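Local structure of peptide ABC transporter, peptide-binding protein (Thermus thermophilus, 2D5W) at residues N6-Q14 with S266-S274; T101-K112 with W124-R135. The protein binds oligopeptides, here a pentapeptide, and probably delivers them to an ABC transporter for uptake into the cell. All blocks are in the same frame, centred on the assembly; numbering follows the deposited sequence.

Contact 1 (N6-Q14 with S266-S274)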
# COMPACT_ATOMS: atom_id res chain seq x y z
N ASN A 6 1.66 15.00 -27.50
CA ASN A 6 1.47 13.58 -27.21
C ASN A 6 2.07 13.19 -25.86
O ASN A 6 2.90 12.28 -25.77
CB ASN A 6 2.10 12.74 -28.33
CG ASN A 6 1.49 11.37 -28.43
OD1 ASN A 6 0.56 11.04 -27.69
ND2 ASN A 6 2.00 10.56 -29.34
N SER A 7 1.63 13.88 -24.81
CA SER A 7 2.11 13.61 -23.46
C SER A 7 0.96 13.42 -22.48
O SER A 7 -0.21 13.68 -22.80
CB SER A 7 2.99 14.77 -22.98
OG SER A 7 2.26 15.98 -22.92
N LEU A 8 1.30 12.97 -21.28
CA LEU A 8 0.34 12.72 -20.22
C LEU A 8 0.83 13.28 -18.89
O LEU A 8 1.84 12.81 -18.35
CB LEU A 8 0.11 11.22 -20.07
CG LEU A 8 -0.71 10.73 -18.87
CD1 LEU A 8 -2.12 11.30 -18.94
CD2 LEU A 8 -0.74 9.21 -18.86
N VAL A 9 0.14 14.29 -18.37
CA VAL A 9 0.51 14.90 -17.09
C VAL A 9 -0.46 14.39 -16.03
O VAL A 9 -1.68 14.58 -16.15
CB VAL A 9 0.44 16.44 -17.16
CG1 VAL A 9 0.73 17.04 -15.79
CG2 VAL A 9 1.44 16.96 -18.19
N ILE A 10 0.09 13.75 -15.01
CA ILE A 10 -0.69 13.18 -13.92
C ILE A 10 -0.43 13.93 -12.63
O ILE A 10 0.72 14.14 -12.24
CB ILE A 10 -0.34 11.69 -13.73
CG1 ILE A 10 -0.61 10.92 -15.02
CG2 ILE A 10 -1.13 11.10 -12.58
CD1 ILE A 10 -0.08 9.50 -15.03
N GLY A 11 -1.51 14.34 -11.95
CA GLY A 11 -1.37 15.06 -10.70
C GLY A 11 -1.49 14.16 -9.49
O GLY A 11 -2.38 13.32 -9.41
N ALA A 12 -0.59 14.36 -8.53
CA ALA A 12 -0.57 13.58 -7.29
C ALA A 12 -0.30 14.49 -6.10
O ALA A 12 0.34 15.53 -6.24
CB ALA A 12 0.50 12.49 -7.38
N SER A 13 -0.78 14.08 -4.93
CA SER A 13 -0.58 14.87 -3.71
C SER A 13 0.49 14.31 -2.78
O SER A 13 0.72 14.85 -1.70
CB SER A 13 -1.90 15.01 -2.95
OG SER A 13 -2.39 13.74 -2.56
N GLN A 14 1.14 13.23 -3.20
CA GLN A 14 2.20 12.61 -2.43
C GLN A 14 3.31 12.22 -3.40
O GLN A 14 3.04 11.91 -4.56
CB GLN A 14 1.68 11.37 -1.69
CG GLN A 14 0.65 11.73 -0.63
CD GLN A 14 0.09 10.53 0.09
OE1 GLN A 14 0.70 9.46 0.14
NE2 GLN A 14 -1.10 10.69 0.66
N SER A 266 -4.25 22.18 -16.67
CA SER A 266 -2.92 21.75 -17.12
C SER A 266 -2.60 20.30 -16.79
O SER A 266 -1.59 19.76 -17.25
CB SER A 266 -1.83 22.66 -16.54
OG SER A 266 -1.72 22.51 -15.14
N ILE A 267 -3.45 19.67 -16.00
CA ILE A 267 -3.26 18.27 -15.61
C ILE A 267 -4.24 17.38 -16.37
O ILE A 267 -5.46 17.59 -16.32
CB ILE A 267 -3.43 18.13 -14.08
CG1 ILE A 267 -2.29 18.88 -13.38
CG2 ILE A 267 -3.46 16.66 -13.67
CD1 ILE A 267 -2.45 19.03 -11.89
N ASP A 268 -3.71 16.40 -17.09
CA ASP A 268 -4.54 15.50 -17.89
C ASP A 268 -5.34 14.48 -17.12
O ASP A 268 -6.46 14.14 -17.51
CB ASP A 268 -3.67 14.76 -18.91
CG ASP A 268 -2.94 15.70 -19.85
OD1 ASP A 268 -3.60 16.56 -20.46
OD2 ASP A 268 -1.70 15.58 -19.97
N ALA A 269 -4.77 13.97 -16.03
CA ALA A 269 -5.45 12.96 -15.23
C ALA A 269 -4.90 12.97 -13.82
O ALA A 269 -3.80 13.44 -13.58
CB ALA A 269 -5.24 11.57 -15.85
N THR A 270 -5.68 12.45 -12.88
CA THR A 270 -5.22 12.40 -11.50
C THR A 270 -4.84 10.98 -11.09
O THR A 270 -5.35 9.99 -11.62
CB THR A 270 -6.28 12.96 -10.53
OG1 THR A 270 -7.52 12.29 -10.73
CG2 THR A 270 -6.45 14.46 -10.74
N SER A 271 -3.92 10.92 -10.15
CA SER A 271 -3.39 9.69 -9.59
C SER A 271 -4.39 9.10 -8.59
O SER A 271 -5.36 9.76 -8.20
CB SER A 271 -2.08 10.02 -8.87
OG SER A 271 -1.62 8.98 -8.02
N SER A 272 -4.15 7.87 -8.17
CA SER A 272 -4.99 7.25 -7.15
C SER A 272 -4.65 7.94 -5.82
O SER A 272 -5.37 7.80 -4.84
CB SER A 272 -4.71 5.75 -7.04
OG SER A 272 -3.40 5.49 -6.57
N VAL A 273 -3.53 8.67 -5.80
CA VAL A 273 -3.12 9.41 -4.61
C VAL A 273 -3.10 10.89 -5.00
O VAL A 273 -2.06 11.47 -5.33
CB VAL A 273 -1.71 8.98 -4.13
CG1 VAL A 273 -1.38 9.67 -2.82
CG2 VAL A 273 -1.66 7.47 -3.95
N SER A 274 -4.28 11.50 -4.96
CA SER A 274 -4.43 12.89 -5.36
C SER A 274 -5.47 13.62 -4.53
O SER A 274 -5.19 14.05 -3.41
CB SER A 274 -4.77 12.96 -6.86
OG SER A 274 -5.91 12.18 -7.17
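Asp268 reaches across to the backbone of Val9, its OD2 accepting from Val9 N at 2.8 Å through the anti lone pair, in a nearly straight bond (163°). The side chain can do this because CG stands anti to its own carbonyl carbon (chi1 -59°), which swings the carboxylate back beside the strand 7-12. The other oxygen, OD1, is salt-bridged to Arg557, and one carboxylate thus joins the strand edge to a distant part of the chain. With an alanine in place of Asp268, Val9 N would probably lose its acceptor and Arg557 this carboxylate mate. Beyond it the pairing is parallel: Ala269 N gives to Val9 O and Gly11 N to Ala269 O, and Ser271 N closes the ladder on Gly11 O at 2.9 Å. Ile267 sets its CG2 3.5 Å from Gly11 N, and a side chain on Gly11 would crowd Ile267 CD1; glycine suits the place. The partner chain then turns. Ser271 OG, anti to its backbone N (chi1 166°), accepts from Val273 N in an ST turn and also bonds Glu35, while Val273 O receives Ser13 N at 2.9 Å. Ser13 OG donates to Ser274 O at 2.9 Å, on a lone pair. Val273 CG1 presses at about a right angle against the extended Gln14, 3.4 Å from CD, whose amide bonds Ser443 through OE1. The small serines thus bond backbone groups where the sheet edge ends, while Gln14 NE2, with Val273 packed on its amide, bonds the backbone of the bound peptide.

Contact 2 (T101-K112 with W124-R135); sequences TEDVAFYFEVGK and WERVNVRIKDAR
Two side chains hold the Phe108 ring: Val129 lies over one face, its CB 3.9 Å from the ring centroid and almost on the normal, and Trp124 turns its edge to the opposite face, an edge-to-face pair with planes at 67°. Val127 CG1 meets the ring at its edge. The indole of Trp124 is covered on one face by Gly111, whose CA sits 3.5 Å from the six-membered ring centroid; a side chain there would strike the indole, so glycine fits. Tyr107 CE2 comes to the indole edge, 3.5 Å from CH2, and a water accepting from Trp124 NE1 also bonds Tyr107 OH. Trp124, from helix 121-126, is thus a knob in a hole formed by Tyr107, Phe108, Gly111 and Lys112 on helix 101-112. That helix packs on edge strand 127-131 of an antiparallel sheet, running nearly antiparallel to it (152°). Lys112, bent at chi2 (-78°), passes the indole and brings NZ to Trp124 O at 2.8 Å and Val127 O at 2.7 Å, where helix 121-126 gives way to the strand. At the far end Thr101 N donates to Ala134 O and OG1 to Asp133 O, 2.7 Å away, with Ile131 CG2 against its CB.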
# COMPACT_ATOMS: atom_id res chain seq x y z
N THR A 101 15.96 -15.21 -16.62
CA THR A 101 15.77 -15.84 -15.33
C THR A 101 16.90 -15.49 -14.36
O THR A 101 16.80 -15.78 -13.17
CB THR A 101 15.62 -17.37 -15.47
OG1 THR A 101 16.69 -17.89 -16.26
CG2 THR A 101 14.29 -17.72 -16.14
N GLU A 102 17.97 -14.88 -14.85
CA GLU A 102 19.04 -14.47 -13.94
C GLU A 102 18.51 -13.30 -13.11
O GLU A 102 18.88 -13.12 -11.95
CB GLU A 102 20.30 -14.06 -14.70
CG GLU A 102 20.89 -15.21 -15.50
CD GLU A 102 22.32 -14.96 -15.95
OE1 GLU A 102 22.73 -15.57 -16.95
OE2 GLU A 102 23.03 -14.16 -15.30
N ASP A 103 17.61 -12.51 -13.71
CA ASP A 103 16.99 -11.38 -13.03
C ASP A 103 16.02 -11.91 -11.97
O ASP A 103 15.80 -11.27 -10.94
CB ASP A 103 16.26 -10.51 -14.04
CG ASP A 103 17.20 -9.83 -15.02
OD1 ASP A 103 16.86 -9.75 -16.22
OD2 ASP A 103 18.28 -9.38 -14.58
N VAL A 104 15.44 -13.08 -12.23
CA VAL A 104 14.52 -13.71 -11.29
C VAL A 104 15.32 -14.29 -10.12
O VAL A 104 14.96 -14.11 -8.95
CB VAL A 104 13.70 -14.84 -11.97
CG1 VAL A 104 12.82 -15.53 -10.94
CG2 VAL A 104 12.86 -14.26 -13.09
N ALA A 105 16.39 -15.01 -10.43
CA ALA A 105 17.22 -15.60 -9.39
C ALA A 105 17.77 -14.51 -8.47
O ALA A 105 17.84 -14.68 -7.25
CB ALA A 105 18.37 -16.38 -10.01
N PHE A 106 18.16 -13.39 -9.06
CA PHE A 106 18.70 -12.26 -8.31
C PHE A 106 17.65 -11.72 -7.34
O PHE A 106 17.94 -11.53 -6.16
CB PHE A 106 19.16 -11.17 -9.28
CG PHE A 106 19.54 -9.89 -8.62
CD1 PHE A 106 20.57 -9.86 -7.68
CD2 PHE A 106 18.87 -8.72 -8.91
CE1 PHE A 106 20.91 -8.67 -7.04
CE2 PHE A 106 19.21 -7.52 -8.28
CZ PHE A 106 20.23 -7.50 -7.34
N TYR A 107 16.44 -11.49 -7.83
CA TYR A 107 15.34 -11.00 -7.00
C TYR A 107 15.16 -11.91 -5.79
O TYR A 107 15.05 -11.44 -4.65
CB TYR A 107 14.06 -10.98 -7.84
CG TYR A 107 12.81 -10.56 -7.10
CD1 TYR A 107 12.43 -9.22 -7.01
CD2 TYR A 107 11.99 -11.51 -6.49
CE1 TYR A 107 11.27 -8.84 -6.34
CE2 TYR A 107 10.83 -11.15 -5.82
CZ TYR A 107 10.47 -9.81 -5.75
OH TYR A 107 9.32 -9.45 -5.10
N PHE A 108 15.13 -13.22 -6.02
CA PHE A 108 14.95 -14.17 -4.93
C PHE A 108 16.10 -14.19 -3.94
O PHE A 108 15.88 -14.34 -2.73
CB PHE A 108 14.69 -15.58 -5.47
CG PHE A 108 13.23 -15.87 -5.69
CD1 PHE A 108 12.58 -15.41 -6.83
CD2 PHE A 108 12.50 -16.53 -4.72
CE1 PHE A 108 11.21 -15.61 -7.00
CE2 PHE A 108 11.13 -16.74 -4.87
CZ PHE A 108 10.48 -16.28 -6.01
N GLU A 109 17.33 -14.04 -4.42
CA GLU A 109 18.47 -14.06 -3.52
C GLU A 109 18.40 -12.88 -2.54
O GLU A 109 18.69 -13.03 -1.35
CB GLU A 109 19.77 -14.00 -4.31
CG GLU A 109 21.02 -14.17 -3.47
CD GLU A 109 22.26 -14.35 -4.32
OE1 GLU A 109 22.41 -15.42 -4.93
OE2 GLU A 109 23.07 -13.40 -4.38
N VAL A 110 18.02 -11.71 -3.04
CA VAL A 110 17.92 -10.53 -2.18
C VAL A 110 16.77 -10.69 -1.18
O VAL A 110 16.93 -10.41 0.01
CB VAL A 110 17.73 -9.25 -3.03
CG1 VAL A 110 17.58 -8.04 -2.12
CG2 VAL A 110 18.93 -9.07 -3.95
N GLY A 111 15.62 -11.17 -1.65
CA GLY A 111 14.49 -11.34 -0.75
C GLY A 111 14.74 -12.39 0.31
O GLY A 111 14.20 -12.30 1.42
N LYS A 112 15.56 -13.39 -0.01
CA LYS A 112 15.88 -14.49 0.91
C LYS A 112 17.01 -14.18 1.88
O LYS A 112 17.27 -14.95 2.80
CB LYS A 112 16.25 -15.74 0.11
CG LYS A 112 15.12 -16.38 -0.65
CD LYS A 112 14.23 -17.19 0.28
CE LYS A 112 13.17 -17.93 -0.51
NZ LYS A 112 12.35 -18.80 0.37
N TRP A 124 8.43 -14.88 2.01
CA TRP A 124 9.83 -15.23 1.85
C TRP A 124 10.28 -16.52 2.51
O TRP A 124 11.37 -17.01 2.25
CB TRP A 124 10.69 -14.03 2.25
CG TRP A 124 10.61 -12.98 1.19
CD1 TRP A 124 9.92 -11.80 1.24
CD2 TRP A 124 11.13 -13.08 -0.14
NE1 TRP A 124 9.98 -11.16 0.02
CE2 TRP A 124 10.72 -11.93 -0.84
CE3 TRP A 124 11.91 -14.04 -0.80
CZ2 TRP A 124 11.06 -11.71 -2.18
CZ3 TRP A 124 12.24 -13.82 -2.13
CH2 TRP A 124 11.82 -12.67 -2.81
N GLU A 125 9.42 -17.08 3.35
CA GLU A 125 9.75 -18.34 4.01
C GLU A 125 9.22 -19.52 3.20
O GLU A 125 9.87 -20.56 3.11
CB GLU A 125 9.14 -18.39 5.41
CG GLU A 125 9.86 -17.53 6.43
CD GLU A 125 11.23 -18.08 6.79
OE1 GLU A 125 11.98 -17.37 7.49
OE2 GLU A 125 11.55 -19.21 6.38
N ARG A 126 8.06 -19.35 2.57
CA ARG A 126 7.44 -20.45 1.83
C ARG A 126 7.52 -20.42 0.31
O ARG A 126 7.03 -21.34 -0.35
CB ARG A 126 5.98 -20.58 2.26
CG ARG A 126 5.13 -19.42 1.81
CD ARG A 126 3.75 -19.37 2.47
NE ARG A 126 3.02 -18.24 1.90
CZ ARG A 126 2.42 -18.28 0.72
NH1 ARG A 126 1.80 -17.20 0.26
NH2 ARG A 126 2.39 -19.40 0.02
N VAL A 127 8.12 -19.38 -0.27
CA VAL A 127 8.21 -19.32 -1.72
C VAL A 127 9.64 -19.47 -2.20
O VAL A 127 10.57 -18.89 -1.63
CB VAL A 127 7.62 -17.99 -2.26
CG1 VAL A 127 7.65 -17.99 -3.79
CG2 VAL A 127 6.20 -17.81 -1.75
N ASN A 128 9.82 -20.27 -3.25
CA ASN A 128 11.13 -20.51 -3.82
C ASN A 128 11.01 -20.52 -5.33
O ASN A 128 9.91 -20.47 -5.88
CB ASN A 128 11.69 -21.85 -3.32
CG ASN A 128 12.21 -21.77 -1.90
OD1 ASN A 128 13.25 -21.15 -1.65
ND2 ASN A 128 11.49 -22.38 -0.97
N VAL A 129 12.15 -20.58 -6.02
CA VAL A 129 12.14 -20.60 -7.47
C VAL A 129 13.09 -21.66 -8.01
O VAL A 129 14.11 -21.98 -7.40
CB VAL A 129 12.55 -19.21 -8.04
CG1 VAL A 129 14.00 -18.90 -7.71
CG2 VAL A 129 12.33 -19.18 -9.55
N ARG A 130 12.71 -22.23 -9.15
CA ARG A 130 13.52 -23.24 -9.83
C ARG A 130 13.72 -22.71 -11.25
O ARG A 130 12.75 -22.35 -11.92
CB ARG A 130 12.78 -24.57 -9.86
CG ARG A 130 13.54 -25.70 -10.53
CD ARG A 130 12.79 -27.01 -10.35
NE ARG A 130 11.43 -26.93 -10.86
CZ ARG A 130 10.49 -27.85 -10.65
NH1 ARG A 130 9.27 -27.68 -11.15
NH2 ARG A 130 10.76 -28.93 -9.93
N ILE A 131 14.97 -22.65 -11.69
CA ILE A 131 15.28 -22.13 -13.02
C ILE A 131 15.54 -23.26 -14.02
O ILE A 131 16.42 -24.09 -13.80
CB ILE A 131 16.54 -21.23 -12.97
CG1 ILE A 131 16.39 -20.17 -11.87
CG2 ILE A 131 16.76 -20.57 -14.32
CD1 ILE A 131 15.22 -19.23 -12.05
N LYS A 132 14.78 -23.28 -15.12
CA LYS A 132 14.95 -24.31 -16.14
C LYS A 132 15.96 -23.88 -17.20
O LYS A 132 16.85 -24.64 -17.57
CB LYS A 132 13.60 -24.62 -16.81
CG LYS A 132 13.70 -25.63 -17.95
CD LYS A 132 12.35 -25.83 -18.63
CE LYS A 132 12.46 -26.78 -19.82
NZ LYS A 132 12.93 -28.13 -19.41
N ASP A 133 15.79 -22.66 -17.71
CA ASP A 133 16.69 -22.10 -18.71
C ASP A 133 16.62 -20.58 -18.63
O ASP A 133 16.03 -20.05 -17.69
CB ASP A 133 16.35 -22.61 -20.13
CG ASP A 133 14.90 -22.39 -20.50
OD1 ASP A 133 14.44 -21.23 -20.47
OD2 ASP A 133 14.21 -23.38 -20.83
N ALA A 134 17.21 -19.89 -19.60
CA ALA A 134 17.23 -18.43 -19.58
C ALA A 134 15.87 -17.75 -19.54
O ALA A 134 15.77 -16.59 -19.12
CB ALA A 134 18.04 -17.91 -20.76
N ARG A 135 14.82 -18.44 -19.97
CA ARG A 135 13.50 -17.81 -19.98
C ARG A 135 12.37 -18.62 -19.35
O ARG A 135 11.22 -18.21 -19.37
CB ARG A 135 13.14 -17.38 -21.40
CG ARG A 135 14.06 -16.27 -21.89
CD ARG A 135 13.74 -15.75 -23.27
NE ARG A 135 14.55 -14.56 -23.55
CZ ARG A 135 15.88 -14.57 -23.69
NH1 ARG A 135 16.52 -13.43 -23.94
NH2 ARG A 135 16.56 -15.70 -23.60
O HOH W 1 8.55 -9.35 -1.95

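Overall arrangement
From the N terminus the chain enters strand 7-12 almost at once, and contact 1 closes only after some 250 residues, when 266-274 returns alongside it. Contact 2 is a much shorter loop nested inside that long one: helix 101-112 is followed by 11 intervening residues before 124-135 runs back along it, nearly antiparallel. The two do not touch, with centres 35 Å apart and nearest atoms about 20 Å apart. Contact 1 adds the short outermost strand 269-270 to the mixed sheet that also holds strands 213-219, 223-228 and 246-251, beside the bound peptide. Contact 2 instead joins a helix to the edge of the antiparallel sheet built from strands 69-75, 78-86, 136-141 and 127-131.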